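Local coordinates for uncharacterized protein (Staphylococcus aureus subsp. aureus, PDB 3H04) that is of unknown function but has an alpha/beta-hydrolase fold and probably acts as a serine hydrolase on an ester or related bond, at residues T28-L40 with C96-S110. Numbering follows the deposited sequence.
Sequences TKGVIVYIHGGGL and CPIFTFGRSSGAYLS
Tyr34 leans over Phe101 from the neighbouring parallel strand, and its side chain can be followed outward. CB sits 4.0 Å from Phe101 O; with CG anti to the backbone N (chi1 170°), the ring swings across so that CD1 lies over one face of the Phe101 ring, 3.5 Å from Phe101 CD2. The two planes meet at 55°, an oblique pairing. CE1 touches both Phe101 CE2 and Arg103 CG, at 4.0 and 4.1 Å, and OH accepts a bent hydrogen bond from Arg103 NE at 3.0 Å. That hydroxyl also bonds Asp47, while Arg103 NH1 makes a salt bridge to Asp251.

Strands 30-35 and 98-103 are zipped by alternating backbone bonds, from Val31 N to Pro97 O through to a longer one, Arg103 N to Ile35 O. On the other sheet face Ile35 packs on helix 105-116, its CG2 3.6 Å from Gly106 CA. Gly106, with no side chain, also brings CA against Ile35 O, a CA-H...O contact at 3.4 Å.

Past the strand ends, Ser105 OG takes a hydrogen bond from Leu40 N at 3.3 Å. Gly102, Ser104 and Gly106 fit a nucleophile elbow, and Ser104 OG bonds His248 NE2. The His-Gly-Gly-Gly loop 36-39 beside Ser104, with a water held between Gly38 N and Ser104 OG, is consistent with an oxyanion hole as in related hydrolases.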
loop_
_atom_site.group_PDB
_atom_site.type_symbol
_atom_site.label_atom_id
_atom_site.label_comp_id
_atom_site.label_asym_id
_atom_site.label_seq_id
_atom_site.Cartn_x
_atom_site.Cartn_y
_atom_site.Cartn_z
ATOM N N THR A 28 20.495 -12.740 2.818
ATOM C CA THR A 28 19.076 -12.525 2.907
ATOM C C THR A 28 18.283 -13.782 2.596
ATOM O O THR A 28 18.681 -14.588 1.760
ATOM C CB THR A 28 18.621 -11.429 1.935
ATOM O OG1 THR A 28 19.666 -10.461 1.773
ATOM C CG2 THR A 28 17.454 -10.755 2.496
ATOM N N LYS A 29 17.168 -13.953 3.286
ATOM C CA LYS A 29 16.193 -14.995 2.949
ATOM C C LYS A 29 15.241 -14.550 1.825
ATOM O O LYS A 29 14.558 -15.383 1.218
ATOM C CB LYS A 29 15.363 -15.370 4.179
ATOM C CG LYS A 29 16.083 -16.184 5.254
ATOM C CD LYS A 29 15.029 -16.797 6.191
ATOM C CE LYS A 29 15.612 -17.461 7.418
ATOM N NZ LYS A 29 15.815 -16.498 8.541
ATOM N N GLY A 30 15.174 -13.239 1.577
ATOM C CA GLY A 30 14.218 -12.685 0.621
ATOM C C GLY A 30 14.170 -11.159 0.612
ATOM O O GLY A 30 14.811 -10.493 1.408
ATOM N N VAL A 31 13.386 -10.619 -0.303
ATOM C CA VAL A 31 13.241 -9.194 -0.437
ATOM C C VAL A 31 11.769 -8.880 -0.230
ATOM O O VAL A 31 10.882 -9.526 -0.824
ATOM C CB VAL A 31 13.739 -8.719 -1.834
ATOM C CG1 VAL A 31 13.118 -9.542 -2.927
ATOM C CG2 VAL A 31 13.378 -7.257 -2.101
ATOM N N ILE A 32 11.540 -7.905 0.640
ATOM C CA ILE A 32 10.221 -7.386 0.929
ATOM C C ILE A 32 10.155 -6.007 0.260
ATOM O O ILE A 32 10.832 -5.080 0.692
ATOM C CB ILE A 32 10.010 -7.214 2.436
ATOM C CG1 ILE A 32 10.200 -8.539 3.173
ATOM C CG2 ILE A 32 8.568 -6.632 2.707
ATOM C CD1 ILE A 32 10.439 -8.381 4.677
ATOM N N VAL A 33 9.299 -5.877 -0.741
ATOM C CA VAL A 33 9.038 -4.593 -1.381
ATOM C C VAL A 33 7.886 -3.890 -0.696
ATOM O O VAL A 33 6.738 -4.324 -0.796
ATOM C CB VAL A 33 8.691 -4.768 -2.882
ATOM C CG1 VAL A 33 8.494 -3.370 -3.546
ATOM C CG2 VAL A 33 9.797 -5.633 -3.603
ATOM N N TYR A 34 8.201 -2.778 -0.031
ATOM C CA TYR A 34 7.262 -2.084 0.823
ATOM C C TYR A 34 6.610 -0.907 0.095
ATOM O O TYR A 34 7.306 -0.078 -0.475
ATOM C CB TYR A 34 7.927 -1.604 2.105
ATOM C CG TYR A 34 7.030 -0.683 2.894
ATOM C CD1 TYR A 34 5.904 -1.175 3.536
ATOM C CD2 TYR A 34 7.295 0.694 2.978
ATOM C CE1 TYR A 34 5.044 -0.347 4.210
ATOM C CE2 TYR A 34 6.458 1.521 3.665
ATOM C CZ TYR A 34 5.329 0.995 4.304
ATOM O OH TYR A 34 4.443 1.804 4.982
ATOM N N ILE A 35 5.267 -0.850 0.153
ATOM C CA ILE A 35 4.515 0.210 -0.480
ATOM C C ILE A 35 3.668 0.892 0.578
ATOM O O ILE A 35 2.743 0.273 1.191
ATOM C CB ILE A 35 3.668 -0.319 -1.658
ATOM C CG1 ILE A 35 4.521 -1.197 -2.575
ATOM C CG2 ILE A 35 3.013 0.864 -2.400
ATOM C CD1 ILE A 35 3.890 -1.559 -3.888
ATOM N N HIS A 36 3.997 2.168 0.825
ATOM C CA HIS A 36 3.388 2.939 1.897
ATOM C C HIS A 36 1.954 3.277 1.577
ATOM O O HIS A 36 1.569 3.212 0.426
ATOM C CB HIS A 36 4.138 4.276 2.115
ATOM C CG HIS A 36 4.010 5.242 0.968
ATOM N ND1 HIS A 36 3.008 6.198 0.904
ATOM C CD2 HIS A 36 4.793 5.442 -0.121
ATOM C CE1 HIS A 36 3.156 6.904 -0.211
ATOM N NE2 HIS A 36 4.239 6.477 -0.846
ATOM N N GLY A 37 1.197 3.670 2.581
ATOM C CA GLY A 37 -0.190 4.040 2.377
ATOM C C GLY A 37 -0.410 5.527 2.091
ATOM O O GLY A 37 0.495 6.212 1.633
ATOM N N GLY A 38 -1.581 6.028 2.435
ATOM C CA GLY A 38 -1.937 7.457 2.223
ATOM C C GLY A 38 -2.999 7.735 1.191
ATOM O O GLY A 38 -3.059 8.849 0.586
ATOM N N GLY A 39 -3.876 6.749 0.973
ATOM C CA GLY A 39 -5.029 6.874 0.065
ATOM C C GLY A 39 -4.681 7.266 -1.369
ATOM O O GLY A 39 -5.535 7.787 -2.086
ATOM N N LEU A 40 -3.459 6.934 -1.776
ATOM C CA LEU A 40 -2.823 7.295 -3.042
ATOM C C LEU A 40 -2.554 8.803 -3.188
ATOM O O LEU A 40 -2.133 9.238 -4.271
ATOM C CB LEU A 40 -3.630 6.783 -4.269
ATOM C CG LEU A 40 -4.066 5.301 -4.267
ATOM C CD1 LEU A 40 -5.161 5.040 -5.352
ATOM C CD2 LEU A 40 -2.852 4.370 -4.416
ATOM N N CYS A 96 15.964 -14.874 -5.983
ATOM C CA CYS A 96 15.702 -14.712 -4.562
ATOM C C CYS A 96 14.179 -14.539 -4.276
ATOM O O CYS A 96 13.466 -13.992 -5.111
ATOM C CB CYS A 96 16.579 -13.547 -4.079
ATOM S SG CYS A 96 16.191 -12.962 -2.451
ATOM N N PRO A 97 13.671 -15.057 -3.136
ATOM C CA PRO A 97 12.239 -14.890 -2.867
ATOM C C PRO A 97 11.889 -13.426 -2.760
ATOM O O PRO A 97 12.670 -12.667 -2.213
ATOM C CB PRO A 97 12.050 -15.578 -1.511
ATOM C CG PRO A 97 13.158 -16.681 -1.526
ATOM C CD PRO A 97 14.311 -15.930 -2.132
ATOM N N ILE A 98 10.730 -13.045 -3.274
ATOM C CA ILE A 98 10.304 -11.644 -3.254
ATOM C C ILE A 98 8.835 -11.539 -2.794
ATOM O O ILE A 98 7.985 -12.353 -3.191
ATOM C CB ILE A 98 10.619 -10.972 -4.632
ATOM C CG1 ILE A 98 10.407 -9.466 -4.597
ATOM C CG2 ILE A 98 9.854 -11.635 -5.771
ATOM C CD1 ILE A 98 11.127 -8.722 -5.764
ATOM N N PHE A 99 8.573 -10.543 -1.940
ATOM C CA PHE A 99 7.271 -10.276 -1.380
ATOM C C PHE A 99 6.878 -8.800 -1.528
ATOM O O PHE A 99 7.746 -7.910 -1.532
ATOM C CB PHE A 99 7.302 -10.617 0.114
ATOM C CG PHE A 99 7.787 -12.023 0.393
ATOM C CD1 PHE A 99 6.901 -13.069 0.385
ATOM C CD2 PHE A 99 9.136 -12.289 0.602
ATOM C CE1 PHE A 99 7.334 -14.366 0.616
ATOM C CE2 PHE A 99 9.563 -13.550 0.815
ATOM C CZ PHE A 99 8.664 -14.591 0.846
ATOM N N THR A 100 5.575 -8.553 -1.561
ATOM C CA THR A 100 5.051 -7.179 -1.477
ATOM C C THR A 100 4.377 -7.008 -0.121
ATOM O O THR A 100 3.724 -7.927 0.407
ATOM C CB THR A 100 4.135 -6.824 -2.643
ATOM O OG1 THR A 100 3.032 -7.759 -2.743
ATOM C CG2 THR A 100 4.956 -6.830 -3.989
ATOM N N PHE A 101 4.602 -5.853 0.477
ATOM C CA PHE A 101 4.089 -5.513 1.794
ATOM C C PHE A 101 3.551 -4.130 1.613
ATOM O O PHE A 101 4.333 -3.230 1.308
ATOM C CB PHE A 101 5.206 -5.555 2.843
ATOM C CG PHE A 101 4.828 -4.938 4.169
ATOM C CD1 PHE A 101 3.512 -4.894 4.579
ATOM C CD2 PHE A 101 5.804 -4.388 4.990
ATOM C CE1 PHE A 101 3.145 -4.367 5.817
ATOM C CE2 PHE A 101 5.457 -3.809 6.218
ATOM C CZ PHE A 101 4.138 -3.815 6.646
ATOM N N GLY A 102 2.228 -3.970 1.727
ATOM C CA GLY A 102 1.600 -2.651 1.704
ATOM C C GLY A 102 0.721 -2.388 2.910
ATOM O O GLY A 102 0.243 -3.319 3.606
ATOM N N ARG A 103 0.517 -1.107 3.181
ATOM C CA ARG A 103 -0.411 -0.645 4.188
ATOM C C ARG A 103 -1.393 0.233 3.490
ATOM O O ARG A 103 -1.015 1.145 2.742
ATOM C CB ARG A 103 0.293 0.093 5.335
ATOM C CG ARG A 103 1.369 -0.802 5.974
ATOM C CD ARG A 103 1.915 -0.348 7.271
ATOM N NE ARG A 103 2.550 0.980 7.193
ATOM C CZ ARG A 103 2.941 1.711 8.247
ATOM N NH1 ARG A 103 2.764 1.282 9.482
ATOM N NH2 ARG A 103 3.531 2.882 8.057
ATOM N N SER A 104 -2.665 -0.026 3.773
ATOM C CA SER A 104 -3.769 0.762 3.274
ATOM C C SER A 104 -3.746 0.676 1.722
ATOM O O SER A 104 -3.725 -0.414 1.158
ATOM C CB SER A 104 -3.716 2.189 3.869
ATOM O OG SER A 104 -4.986 2.786 3.754
ATOM N N SER A 105 -3.748 1.807 1.020
ATOM C CA SER A 105 -3.669 1.812 -0.422
ATOM C C SER A 105 -2.381 1.187 -0.966
ATOM O O SER A 105 -2.365 0.710 -2.086
ATOM C CB SER A 105 -3.788 3.259 -0.927
ATOM O OG SER A 105 -2.846 4.123 -0.240
ATOM N N GLY A 106 -1.300 1.176 -0.195
ATOM C CA GLY A 106 -0.122 0.426 -0.588
ATOM C C GLY A 106 -0.339 -1.067 -0.692
ATOM O O GLY A 106 0.339 -1.749 -1.495
ATOM N N ALA A 107 -1.253 -1.598 0.139
ATOM C CA ALA A 107 -1.592 -3.022 0.085
ATOM C C ALA A 107 -2.387 -3.317 -1.174
ATOM O O ALA A 107 -2.188 -4.361 -1.811
ATOM C CB ALA A 107 -2.359 -3.492 1.372
ATOM N N TYR A 108 -3.254 -2.388 -1.586
ATOM C CA TYR A 108 -3.905 -2.479 -2.910
ATOM C C TYR A 108 -2.870 -2.569 -4.049
ATOM O O TYR A 108 -2.915 -3.517 -4.863
ATOM C CB TYR A 108 -4.805 -1.251 -3.122
ATOM C CG TYR A 108 -5.395 -1.079 -4.506
ATOM C CD1 TYR A 108 -6.270 -2.001 -5.045
ATOM C CD2 TYR A 108 -5.072 0.031 -5.258
ATOM C CE1 TYR A 108 -6.852 -1.797 -6.292
ATOM C CE2 TYR A 108 -5.651 0.257 -6.456
ATOM C CZ TYR A 108 -6.519 -0.681 -6.999
ATOM O OH TYR A 108 -7.084 -0.433 -8.218
ATOM N N LEU A 109 -1.909 -1.648 -4.065
ATOM C CA LEU A 109 -0.829 -1.706 -5.059
ATOM C C LEU A 109 -0.008 -3.007 -4.977
ATOM O O LEU A 109 0.387 -3.565 -6.009
ATOM C CB LEU A 109 0.071 -0.494 -4.974
ATOM C CG LEU A 109 -0.680 0.831 -5.252
ATOM C CD1 LEU A 109 0.129 2.083 -4.840
ATOM C CD2 LEU A 109 -1.207 0.952 -6.667
ATOM N N SER A 110 0.233 -3.482 -3.760
ATOM C CA SER A 110 0.964 -4.732 -3.532
ATOM C C SER A 110 0.210 -5.952 -4.077
ATOM O O SER A 110 0.816 -6.872 -4.626
ATOM C CB SER A 110 1.248 -4.952 -2.060
ATOM O OG SER A 110 2.069 -3.944 -1.551
HETATM O O HOH W 1 -4.173 5.234 3.653
#